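Local coordinates for protein-glutamine gamma-glutamyltransferase 2 (Pagrus major, PDB 1G0D) that probably catalyses the calcium-dependent cross-linking of proteins, joining peptide-bound glutamine to lysine side chains or other primary amines, at residues A[77-85]-A[97-108]. Residues are numbered along the deposited sequence; the frame is centred on the assembly and turned at random.
Sequences GARDKWWFN and LHSPANAVIGHY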
loop_
_atom_site.group_PDB
_atom_site.type_symbol
_atom_site.label_atom_id
_atom_site.label_comp_id
_atom_site.label_asym_id
_atom_site.label_seq_id
_atom_site.Cartn_x
_atom_site.Cartn_y
_atom_site.Cartn_z
ATOM N N GLY A 77 1.872 36.663 -17.141
ATOM C CA GLY A 77 0.578 36.242 -16.612
ATOM C C GLY A 77 0.514 36.299 -15.093
ATOM O O GLY A 77 1.519 36.656 -14.472
ATOM N N ALA A 78 -0.615 35.964 -14.502
ATOM C CA ALA A 78 -0.726 35.944 -13.026
ATOM C C ALA A 78 0.257 34.884 -12.529
ATOM O O ALA A 78 1.290 34.633 -13.176
ATOM C CB ALA A 78 -2.135 35.566 -12.609
ATOM N N ARG A 79 -0.003 34.223 -11.433
ATOM C CA ARG A 79 0.938 33.221 -10.942
ATOM C C ARG A 79 0.200 31.894 -11.013
ATOM O O ARG A 79 0.756 30.808 -11.259
ATOM C CB ARG A 79 1.379 33.557 -9.533
ATOM C CG ARG A 79 2.780 34.175 -9.464
ATOM C CD ARG A 79 3.324 34.195 -8.045
ATOM N NE ARG A 79 3.693 32.857 -7.586
ATOM C CZ ARG A 79 2.907 32.074 -6.846
ATOM N NH1 ARG A 79 1.696 32.490 -6.478
ATOM N NH2 ARG A 79 3.342 30.877 -6.469
ATOM N N ASP A 80 -1.092 31.994 -10.787
ATOM C CA ASP A 80 -1.936 30.839 -10.864
ATOM C C ASP A 80 -2.635 30.883 -12.236
ATOM O O ASP A 80 -3.611 30.173 -12.492
ATOM C CB ASP A 80 -2.909 30.816 -9.680
ATOM C CG ASP A 80 -4.132 31.692 -9.903
ATOM O OD1 ASP A 80 -3.973 32.881 -10.273
ATOM O OD2 ASP A 80 -5.255 31.174 -9.691
ATOM N N LYS A 81 -2.095 31.711 -13.125
ATOM C CA LYS A 81 -2.636 31.848 -14.464
ATOM C C LYS A 81 -1.756 31.151 -15.479
ATOM O O LYS A 81 -0.541 31.249 -15.405
ATOM C CB LYS A 81 -2.719 33.319 -14.855
ATOM C CG LYS A 81 -4.031 34.026 -14.512
ATOM C CD LYS A 81 -5.271 33.160 -14.755
ATOM C CE LYS A 81 -6.335 33.259 -13.621
ATOM N NZ LYS A 81 -6.241 32.182 -12.569
ATOM N N TRP A 82 -2.366 30.454 -16.431
ATOM C CA TRP A 82 -1.620 29.785 -17.505
ATOM C C TRP A 82 -1.162 30.899 -18.470
ATOM O O TRP A 82 -1.873 31.876 -18.666
ATOM C CB TRP A 82 -2.541 28.846 -18.298
ATOM C CG TRP A 82 -2.645 27.414 -17.870
ATOM C CD1 TRP A 82 -3.546 26.888 -16.976
ATOM C CD2 TRP A 82 -1.931 26.296 -18.413
ATOM N NE1 TRP A 82 -3.439 25.515 -16.936
ATOM C CE2 TRP A 82 -2.461 25.121 -17.806
ATOM C CE3 TRP A 82 -0.895 26.166 -19.356
ATOM C CZ2 TRP A 82 -1.995 23.846 -18.110
ATOM C CZ3 TRP A 82 -0.430 24.890 -19.658
ATOM C CH2 TRP A 82 -0.987 23.742 -19.031
ATOM N N TRP A 83 0.014 30.773 -19.077
ATOM C CA TRP A 83 0.452 31.788 -20.045
ATOM C C TRP A 83 1.580 31.242 -20.896
ATOM O O TRP A 83 2.220 30.254 -20.529
ATOM C CB TRP A 83 0.897 33.082 -19.357
ATOM C CG TRP A 83 2.112 32.948 -18.510
ATOM C CD1 TRP A 83 2.163 32.586 -17.185
ATOM C CD2 TRP A 83 3.457 33.225 -18.903
ATOM N NE1 TRP A 83 3.463 32.630 -16.734
ATOM C CE2 TRP A 83 4.283 33.020 -17.768
ATOM C CE3 TRP A 83 4.054 33.635 -20.105
ATOM C CZ2 TRP A 83 5.666 33.207 -17.795
ATOM C CZ3 TRP A 83 5.432 33.828 -20.126
ATOM C CH2 TRP A 83 6.224 33.613 -18.969
ATOM N N PHE A 84 1.814 31.867 -22.047
ATOM C CA PHE A 84 2.859 31.393 -22.937
ATOM C C PHE A 84 3.760 32.467 -23.477
ATOM O O PHE A 84 3.438 33.635 -23.497
ATOM C CB PHE A 84 2.245 30.594 -24.108
ATOM C CG PHE A 84 1.617 31.446 -25.203
ATOM C CD1 PHE A 84 2.275 31.633 -26.414
ATOM C CD2 PHE A 84 0.347 32.009 -25.037
ATOM C CE1 PHE A 84 1.686 32.360 -27.435
ATOM C CE2 PHE A 84 -0.254 32.739 -26.053
ATOM C CZ PHE A 84 0.421 32.912 -27.258
ATOM N N ASN A 85 4.921 32.058 -23.919
ATOM C CA ASN A 85 5.842 33.006 -24.489
ATOM C C ASN A 85 6.078 32.444 -25.879
ATOM O O ASN A 85 6.236 31.248 -26.064
ATOM C CB ASN A 85 7.108 33.042 -23.643
ATOM C CG ASN A 85 8.334 33.379 -24.437
ATOM O OD1 ASN A 85 9.025 32.485 -24.961
ATOM N ND2 ASN A 85 8.632 34.678 -24.528
ATOM N N LEU A 97 4.908 26.998 -23.014
ATOM C CA LEU A 97 3.699 27.095 -22.202
ATOM C C LEU A 97 4.113 27.079 -20.756
ATOM O O LEU A 97 4.931 26.256 -20.344
ATOM C CB LEU A 97 2.753 25.914 -22.441
ATOM C CG LEU A 97 1.780 25.705 -23.618
ATOM C CD1 LEU A 97 0.483 26.294 -23.217
ATOM C CD2 LEU A 97 2.279 26.306 -24.915
ATOM N N HIS A 98 3.543 28.001 -19.993
ATOM C CA HIS A 98 3.797 28.116 -18.552
ATOM C C HIS A 98 2.483 27.787 -17.814
ATOM O O HIS A 98 1.465 28.418 -18.031
ATOM C CB HIS A 98 4.241 29.541 -18.200
ATOM C CG HIS A 98 5.647 29.859 -18.598
ATOM N ND1 HIS A 98 6.726 29.609 -17.776
ATOM C CD2 HIS A 98 6.150 30.397 -19.734
ATOM C CE1 HIS A 98 7.833 29.980 -18.394
ATOM N NE2 HIS A 98 7.511 30.462 -19.583
ATOM N N SER A 99 2.499 26.799 -16.945
ATOM C CA SER A 99 1.281 26.420 -16.266
ATOM C C SER A 99 1.395 26.780 -14.813
ATOM O O SER A 99 2.491 26.759 -14.275
ATOM C CB SER A 99 1.072 24.902 -16.373
ATOM O OG SER A 99 1.943 24.178 -15.501
ATOM N N PRO A 100 0.267 27.119 -14.156
ATOM C CA PRO A 100 0.354 27.458 -12.727
ATOM C C PRO A 100 0.672 26.193 -11.924
ATOM O O PRO A 100 0.497 25.077 -12.416
ATOM C CB PRO A 100 -1.033 28.001 -12.391
ATOM C CG PRO A 100 -1.952 27.402 -13.439
ATOM C CD PRO A 100 -1.110 27.214 -14.677
ATOM N N ALA A 101 1.160 26.373 -10.708
ATOM C CA ALA A 101 1.466 25.243 -9.842
ATOM C C ALA A 101 0.162 24.668 -9.224
ATOM O O ALA A 101 0.220 23.675 -8.491
ATOM C CB ALA A 101 2.450 25.664 -8.740
ATOM N N ASN A 102 -0.992 25.297 -9.493
ATOM C CA ASN A 102 -2.262 24.779 -9.004
ATOM C C ASN A 102 -3.052 24.249 -10.193
ATOM O O ASN A 102 -4.261 24.055 -10.119
ATOM C CB ASN A 102 -3.082 25.840 -8.256
ATOM C CG ASN A 102 -3.368 27.060 -9.091
ATOM O OD1 ASN A 102 -2.865 27.193 -10.201
ATOM N ND2 ASN A 102 -4.182 27.972 -8.557
ATOM N N ALA A 103 -2.356 23.987 -11.292
ATOM C CA ALA A 103 -3.009 23.473 -12.481
ATOM C C ALA A 103 -3.786 22.149 -12.231
ATOM O O ALA A 103 -3.386 21.308 -11.412
ATOM C CB ALA A 103 -1.976 23.281 -13.542
ATOM N N VAL A 104 -4.903 21.975 -12.944
ATOM C CA VAL A 104 -5.726 20.776 -12.849
ATOM C C VAL A 104 -5.000 19.654 -13.579
ATOM O O VAL A 104 -4.614 19.817 -14.728
ATOM C CB VAL A 104 -7.098 20.981 -13.541
ATOM C CG1 VAL A 104 -7.849 19.692 -13.561
ATOM C CG2 VAL A 104 -7.915 22.003 -12.797
ATOM N N ILE A 105 -4.774 18.520 -12.914
ATOM C CA ILE A 105 -4.119 17.405 -13.593
ATOM C C ILE A 105 -5.135 16.787 -14.568
ATOM O O ILE A 105 -6.345 16.840 -14.342
ATOM C CB ILE A 105 -3.591 16.339 -12.580
ATOM C CG1 ILE A 105 -4.728 15.691 -11.827
ATOM C CG2 ILE A 105 -2.723 17.003 -11.528
ATOM C CD1 ILE A 105 -4.285 14.393 -11.187
ATOM N N GLY A 106 -4.663 16.224 -15.666
ATOM C CA GLY A 106 -5.613 15.652 -16.590
ATOM C C GLY A 106 -5.089 15.596 -17.991
ATOM O O GLY A 106 -3.926 15.927 -18.239
ATOM N N HIS A 107 -5.941 15.166 -18.912
ATOM C CA HIS A 107 -5.559 15.070 -20.312
ATOM C C HIS A 107 -6.085 16.279 -21.039
ATOM O O HIS A 107 -7.270 16.349 -21.303
ATOM C CB HIS A 107 -6.159 13.817 -20.927
ATOM C CG HIS A 107 -5.605 13.483 -22.273
ATOM N ND1 HIS A 107 -6.348 12.857 -23.247
ATOM C CD2 HIS A 107 -4.387 13.709 -22.815
ATOM C CE1 HIS A 107 -5.614 12.717 -24.331
ATOM N NE2 HIS A 107 -4.420 13.224 -24.095
ATOM N N TYR A 108 -5.197 17.212 -21.366
ATOM C CA TYR A 108 -5.567 18.443 -22.042
ATOM C C TYR A 108 -5.471 18.299 -23.539
ATOM O O TYR A 108 -4.724 17.467 -24.033
ATOM C CB TYR A 108 -4.619 19.566 -21.635
ATOM C CG TYR A 108 -4.799 20.070 -20.227
ATOM C CD1 TYR A 108 -4.209 19.398 -19.149
ATOM C CD2 TYR A 108 -5.515 21.234 -19.968
ATOM C CE1 TYR A 108 -4.315 19.876 -17.837
ATOM C CE2 TYR A 108 -5.632 21.723 -18.660
ATOM C CZ TYR A 108 -5.017 21.032 -17.597
ATOM O OH TYR A 108 -5.073 21.500 -16.299
HETATM O O HOH W 1 2.214 29.048 -10.053
HETATM O O HOH W 2 -5.616 24.201 -15.425
#
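Trp82 lays one face of its indole on the chain at Ser99 and Pro100: Ser99 CB sits 3.5 Å from the centroid of the six-membered ring, only 7° off its normal, and Pro100 CD stands equally close over the five-membered ring, both CH-pi contacts. Trp82 CG lies beside its own backbone N (chi1 -92°), which carries the indole in between the two sheets of the N-terminal beta-sandwich, where Leu60, Ile70 and Phe130 also touch it. Leu97 CD1 and the Tyr108 ring meet it obliquely, the latter with planes at 59°. Its NE1 donates a hydrogen bond to a water 3.0 Å away, in the ring plane at the edge, and that water donates to Tyr108 OH. On the other face of the hairpin of strands 83-88 and 92-98, the six-membered ring of Trp83 and the His98 ring form an offset stack, centroids 3.9 Å apart, while two backbone bonds, Trp83 N to His98 O and His98 N to Trp83 O, fasten the antiparallel pair beneath. Cutting Trp82 back to an alanine is likely to open a gap over Ser99 and Pro100 and deprive the bridging water of its indole donor. Toward solvent the contact loosens. Asp80 CB merely comes within 3.3 Å of Asn102 ND2, a water joins Arg79 O to Ala101 N, and Lys81 NZ makes a salt bridge, through weak hydrogen bonds, with its neighbour Asp80 rather than across the contact; Arg79 turns to Asp140. Cohesion therefore probably comes chiefly from aromatic faces and the paired strand ends, with charges confined to the exposed loop and a water serving the indole N-H inside.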